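Local coordinates for protein mandelate racemase / muconate lactonizing enzyme (Burkholderia pseudomallei, PDB 2POD) that belongs to the enolase superfamily, where its mandelate racemase/muconate lactonizing relatives act on carboxylate substrates, and probably works as a lyase, though its own reaction is unknown, at residues M293-I296 with S297-G300; V328-T331 with A332-L336. One frame throughout, in Å; residues are numbered along the deposited sequence.

Contact 1 of 2, residues M293-I296 with S297-G300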
HETATM    1  N   MSE B 293      -0.222 -13.201 -22.722  1.00 45.19           N
HETATM    2  CA  MSE B 293      -0.468 -14.361 -23.564  1.00 46.95           C
HETATM    3  C   MSE B 293      -1.808 -14.982 -23.272  1.00 43.97           C
HETATM    4  O   MSE B 293      -2.342 -14.840 -22.178  1.00 48.50           O
HETATM    5  CB  MSE B 293       0.629 -15.404 -23.423  1.00 48.42           C
HETATM    6  CG  MSE B 293       1.092 -15.919 -24.769  1.00 67.64           C
HETATM    7 SE   MSE B 293       1.839 -17.693 -24.848  1.00 95.32          SE
HETATM    8  CE  MSE B 293       1.401 -18.285 -23.047  1.00 97.64           C
ATOM      9  N   LEU B 294      -2.325 -15.701 -24.257  1.00 46.99           N
ATOM     10  CA  LEU B 294      -3.751 -15.862 -24.449  1.00 48.68           C
ATOM     11  C   LEU B 294      -3.914 -17.061 -25.361  1.00 47.91           C
ATOM     12  O   LEU B 294      -3.334 -17.089 -26.434  1.00 48.87           O
ATOM     13  CB  LEU B 294      -4.289 -14.613 -25.165  1.00 55.74           C
ATOM     14  CG  LEU B 294      -5.747 -14.181 -25.048  1.00 51.89           C
ATOM     15  CD1 LEU B 294      -6.258 -14.478 -23.666  1.00 53.53           C
ATOM     16  CD2 LEU B 294      -5.848 -12.702 -25.321  1.00 42.12           C
ATOM     17  N   ASP B 295      -4.694 -18.049 -24.945  1.00 48.12           N
ATOM     18  CA  ASP B 295      -5.156 -19.073 -25.871  1.00 44.32           C
ATOM     19  C   ASP B 295      -6.663 -18.966 -26.032  1.00 41.51           C
ATOM     20  O   ASP B 295      -7.386 -19.167 -25.067  1.00 47.29           O
ATOM     21  CB  ASP B 295      -4.770 -20.468 -25.362  1.00 43.48           C
ATOM     22  CG  ASP B 295      -5.049 -21.566 -26.376  1.00 41.85           C
ATOM     23  OD1 ASP B 295      -6.231 -21.797 -26.707  1.00 37.21           O
ATOM     24  OD2 ASP B 295      -4.083 -22.215 -26.835  1.00 48.98           O
ATOM     25  N   ILE B 296      -7.136 -18.703 -27.251  1.00 39.50           N
ATOM     26  CA  ILE B 296      -8.578 -18.519 -27.483  1.00 39.80           C
ATOM     27  C   ILE B 296      -9.465 -19.747 -27.240  1.00 40.06           C
ATOM     28  O   ILE B 296     -10.658 -19.609 -26.992  1.00 46.69           O
ATOM     29  CB  ILE B 296      -8.935 -17.766 -28.817  1.00 40.77           C
ATOM     30  CG1 ILE B 296      -9.237 -18.718 -29.979  1.00 41.62           C
ATOM     31  CG2 ILE B 296      -7.948 -16.635 -29.134  1.00 34.79           C
ATOM     32  CD1 ILE B 296      -8.044 -19.272 -30.686  1.00 52.00           C
ATOM     33  N   SER B 297      -8.878 -20.939 -27.271  1.00 40.35           N
ATOM     34  CA  SER B 297      -9.618 -22.146 -26.929  1.00 42.66           C
ATOM     35  C   SER B 297      -9.607 -22.498 -25.439  1.00 43.67           C
ATOM     36  O   SER B 297     -10.313 -23.419 -25.020  1.00 42.87           O
ATOM     37  CB  SER B 297      -9.114 -23.328 -27.740  1.00 45.76           C
ATOM     38  OG  SER B 297      -7.829 -23.729 -27.297  1.00 51.48           O
ATOM     39  N   TRP B 298      -8.807 -21.784 -24.648  1.00 42.51           N
ATOM     40  CA  TRP B 298      -8.715 -22.049 -23.210  1.00 41.52           C
ATOM     41  C   TRP B 298      -9.223 -20.893 -22.360  1.00 42.97           C
ATOM     42  O   TRP B 298      -9.441 -21.073 -21.166  1.00 39.90           O
ATOM     43  CB  TRP B 298      -7.279 -22.417 -22.774  1.00 41.95           C
ATOM     44  CG  TRP B 298      -6.684 -23.618 -23.464  1.00 37.34           C
ATOM     45  CD1 TRP B 298      -7.359 -24.633 -24.085  1.00 37.73           C
ATOM     46  CD2 TRP B 298      -5.291 -23.926 -23.597  1.00 38.81           C
ATOM     47  NE1 TRP B 298      -6.472 -25.545 -24.605  1.00 34.17           N
ATOM     48  CE2 TRP B 298      -5.197 -25.139 -24.317  1.00 32.55           C
ATOM     49  CE3 TRP B 298      -4.111 -23.297 -23.181  1.00 40.00           C
ATOM     50  CZ2 TRP B 298      -3.974 -25.732 -24.633  1.00 39.79           C
ATOM     51  CZ3 TRP B 298      -2.888 -23.889 -23.498  1.00 45.59           C
ATOM     52  CH2 TRP B 298      -2.832 -25.094 -24.216  1.00 44.47           C
ATOM     53  N   CYS B 299      -9.402 -19.716 -22.972  1.00 39.17           N
ATOM     54  CA  CYS B 299      -9.592 -18.473 -22.219  1.00 39.56           C
ATOM     55  C   CYS B 299     -11.020 -17.928 -22.199  1.00 41.23           C
ATOM     56  O   CYS B 299     -11.295 -16.959 -21.503  1.00 45.30           O
ATOM     57  CB  CYS B 299      -8.633 -17.389 -22.703  1.00 41.95           C
ATOM     58  SG  CYS B 299      -9.126 -16.587 -24.254  1.00 42.52           S
ATOM     59  N   GLY B 300     -11.924 -18.540 -22.957  1.00 44.55           N
ATOM     60  CA  GLY B 300     -13.310 -18.077 -23.021  1.00 36.74           C
ATOM     61  C   GLY B 300     -13.740 -17.662 -24.415  1.00 42.40           C
ATOM     62  O   GLY B 300     -14.783 -17.032 -24.587  1.00 47.95           O
TER
HETATM   63  O   HOH W   1      -5.583 -24.472 -28.164  1.00 45.05           O
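D295 and W298 close a type I beta turn, with W298 N bonded to D295 O at 3.0 Å, where the chain leaves barrel strand 289-294 of the enolase-superfamily fold and heads for helix 301-314. An Asx turn is built on top of it. S297 N donates a bent bond of 2.8 Å to D295 OD1, which it meets nearly along the C-O axis. From the syn side, somewhat out of the carboxylate plane, S297 OG reaches the same oxygen at 2.6 Å; its position between the backbone N and the carbonyl carbon (chi1 72°) swings it back over the turn. Two donors thus grip OD1 and limit rotation of the carboxylate. A water completes a small ring, donating to S297 OG and to D295 OD2. W298 follows, its indole lying flat against the carboxylate, with the planes 11° apart and stacked. W298 CE3 sits 3.6 Å from D295 CB, and OD2 rides over the same ring face toward its rim. The ring is fixed further by NE1, bonded to F37 O, and it packs on L74 of the second subunit. Its side chain is about 6 Å from a bound sodium ion and touches the metal ligand E272, while D295 OD2 is hydrogen-bonded to H322 ND1, an Asp-His pair reminiscent of the dyad of mandelate racemase. C299 points its sulfur back toward the strand end: SG makes an apolar contact of 3.6 Å with L294 CD1 and also lies 3.2 Å from D295 O. Beyond the turn, G300 has a phi of 119°, where a side chain would be jammed against the carbonyl O of C299; its N makes a weak hydrogen bond to S87 OG.

Contact 2 of 2, residues V328-T331 with A332-L336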
ATOM      1  N   VAL B 328      -7.706 -24.866 -36.467  1.00 42.38           N
ATOM      2  CA  VAL B 328      -8.794 -23.893 -36.351  1.00 43.36           C
ATOM      3  C   VAL B 328      -8.427 -22.805 -35.350  1.00 44.86           C
ATOM      4  O   VAL B 328      -8.690 -21.620 -35.590  1.00 44.10           O
ATOM      5  CB  VAL B 328     -10.145 -24.564 -35.994  1.00 45.28           C
ATOM      6  CG1 VAL B 328     -11.196 -23.545 -35.546  1.00 38.73           C
ATOM      7  CG2 VAL B 328     -10.650 -25.367 -37.160  1.00 32.18           C
ATOM      8  N   VAL B 329      -7.786 -23.218 -34.254  1.00 46.40           N
ATOM      9  CA  VAL B 329      -7.232 -22.290 -33.261  1.00 48.57           C
ATOM     10  C   VAL B 329      -6.174 -21.360 -33.861  1.00 49.61           C
ATOM     11  O   VAL B 329      -6.220 -20.155 -33.627  1.00 53.36           O
ATOM     12  CB  VAL B 329      -6.745 -23.034 -31.976  1.00 45.93           C
ATOM     13  CG1 VAL B 329      -5.741 -22.217 -31.174  1.00 44.06           C
ATOM     14  CG2 VAL B 329      -7.931 -23.374 -31.110  1.00 38.37           C
ATOM     15  N   LEU B 330      -5.271 -21.911 -34.674  1.00 47.79           N
ATOM     16  CA  LEU B 330      -4.231 -21.123 -35.358  1.00 48.88           C
ATOM     17  C   LEU B 330      -4.827 -20.064 -36.287  1.00 46.24           C
ATOM     18  O   LEU B 330      -4.268 -18.987 -36.456  1.00 46.99           O
ATOM     19  CB  LEU B 330      -3.292 -22.045 -36.155  1.00 46.02           C
ATOM     20  CG  LEU B 330      -1.874 -21.635 -36.602  1.00 53.44           C
ATOM     21  CD1 LEU B 330      -1.707 -21.650 -38.098  1.00 45.55           C
ATOM     22  CD2 LEU B 330      -1.313 -20.340 -36.020  1.00 49.68           C
ATOM     23  N   THR B 331      -5.969 -20.389 -36.879  1.00 46.41           N
ATOM     24  CA  THR B 331      -6.619 -19.540 -37.864  1.00 45.06           C
ATOM     25  C   THR B 331      -7.365 -18.416 -37.167  1.00 41.86           C
ATOM     26  O   THR B 331      -7.230 -17.250 -37.548  1.00 45.45           O
ATOM     27  CB  THR B 331      -7.587 -20.372 -38.717  1.00 44.84           C
ATOM     28  OG1 THR B 331      -6.880 -21.493 -39.250  1.00 55.95           O
ATOM     29  CG2 THR B 331      -8.171 -19.560 -39.845  1.00 42.74           C
ATOM     30  N   ALA B 332      -8.139 -18.786 -36.146  1.00 40.48           N
ATOM     31  CA  ALA B 332      -8.881 -17.851 -35.302  1.00 41.69           C
ATOM     32  C   ALA B 332      -7.980 -16.878 -34.536  1.00 41.09           C
ATOM     33  O   ALA B 332      -8.320 -15.704 -34.388  1.00 44.19           O
ATOM     34  CB  ALA B 332      -9.791 -18.616 -34.341  1.00 40.10           C
ATOM     35  N   SER B 333      -6.830 -17.365 -34.070  1.00 42.04           N
ATOM     36  CA  SER B 333      -5.844 -16.521 -33.398  1.00 41.34           C
ATOM     37  C   SER B 333      -5.254 -15.510 -34.358  1.00 43.87           C
ATOM     38  O   SER B 333      -4.964 -14.376 -33.963  1.00 49.91           O
ATOM     39  CB  SER B 333      -4.706 -17.350 -32.795  1.00 40.99           C
ATOM     40  OG  SER B 333      -5.189 -18.425 -32.020  1.00 39.14           O
ATOM     41  N   THR B 334      -5.060 -15.929 -35.606  1.00 40.38           N
ATOM     42  CA  THR B 334      -4.466 -15.071 -36.635  1.00 42.07           C
ATOM     43  C   THR B 334      -5.428 -13.946 -37.011  1.00 40.52           C
ATOM     44  O   THR B 334      -5.009 -12.802 -37.174  1.00 46.37           O
ATOM     45  CB  THR B 334      -4.019 -15.882 -37.875  1.00 44.18           C
ATOM     46  OG1 THR B 334      -3.040 -16.854 -37.480  1.00 39.69           O
ATOM     47  CG2 THR B 334      -3.406 -14.980 -38.931  1.00 42.56           C
ATOM     48  N   HIS B 335      -6.715 -14.277 -37.099  1.00 40.79           N
ATOM     49  CA  HIS B 335      -7.783 -13.284 -37.103  1.00 44.07           C
ATOM     50  C   HIS B 335      -7.661 -12.260 -35.962  1.00 44.71           C
ATOM     51  O   HIS B 335      -7.713 -11.056 -36.214  1.00 42.82           O
ATOM     52  CB  HIS B 335      -9.155 -13.963 -37.089  1.00 44.73           C
ATOM     53  CG  HIS B 335      -9.594 -14.480 -38.428  1.00 51.14           C
ATOM     54  ND1 HIS B 335     -10.166 -13.674 -39.390  1.00 52.76           N
ATOM     55  CD2 HIS B 335      -9.567 -15.728 -38.955  1.00 48.64           C
ATOM     56  CE1 HIS B 335     -10.464 -14.400 -40.453  1.00 45.92           C
ATOM     57  NE2 HIS B 335     -10.101 -15.648 -40.219  1.00 45.07           N
ATOM     58  N   LEU B 336      -7.471 -12.738 -34.728  1.00 41.72           N
ATOM     59  CA  LEU B 336      -7.272 -11.851 -33.566  1.00 40.94           C
ATOM     60  C   LEU B 336      -5.997 -11.014 -33.688  1.00 39.16           C
ATOM     61  O   LEU B 336      -6.000  -9.813 -33.411  1.00 44.64           O
ATOM     62  CB  LEU B 336      -7.291 -12.644 -32.238  1.00 40.27           C
ATOM     63  CG  LEU B 336      -6.884 -11.915 -30.941  1.00 41.95           C
ATOM     64  CD1 LEU B 336      -7.946 -10.904 -30.523  1.00 46.38           C
ATOM     65  CD2 LEU B 336      -6.571 -12.877 -29.792  1.00 41.79           C
TER
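S333 OG and T334 OG1 each turn back one helical turn to a main-chain carbonyl, those of V329 and L330, inside helix 327-339 of the barrel domain. S333 OG donates to V329 O at 2.6 Å, while S333 N binds this oxygen at 2.9 Å from the opposite face of the carbonyl plane. What directs the hydroxyl is its first torsion, which sets OG opposite the carbonyl carbon (chi1 -50°). T334 shares the pattern with a different balance: OG1 meets L330 O nearly head-on at 2.7 Å, whereas T334 N stands above the carbonyl plane with a longer bond of 3.3 Å. Each hydroxyl thus gives its hydrogen to its own helix, in a buried setting. The next carbonyl is met by a ring. Beyond the ordinary helical bond from H335 N, T331 O lies at the imidazole edge, near its plane, 3.1 Å from H335 CD2, and T331 CG2 runs alongside with its methyl 4.2 Å from that carbon. H335 is held by both nitrogens, ND1 with Y106 N and NE2 with L380 O, a pairing consistent with a proton on NE2. T331 OG1 bonds to P327 O at the start of the helix, where E35 of strand 31-37 takes the N-H groups of V328 and V329 with its two carboxylate oxygens. Around the helix, S333 and L336 pack on P321 of strand 319-321, L330, S333 and T334 on Q346 of strand 346-348, and L330 and T334 on I372 of strand 371-373.

Overall arrangement
Both contacts are buried in the same barrel domain and belong to neighbouring beta-alpha units: contact 1 spans the end of strand 289-294 and the turn after it, and contact 2 lies in the helix after strand 319-321. They meet directly, with I296 CD1 3.3 Å from S333 OG and S297 CB packed on V329. H322, between strand 319-321 and helix 327-339, joins the turn of contact 1 through D295. Their chemistry differs with place. Contact 1, closer to the chain's centre, gathers a carboxylate, a hydroxyl, water and indole near the metal; contact 2, farther from the sodium ion, keeps its hydroxyls on its own helical carbonyls and turns a mixed face of leucines and hydroxyl residues to the strands.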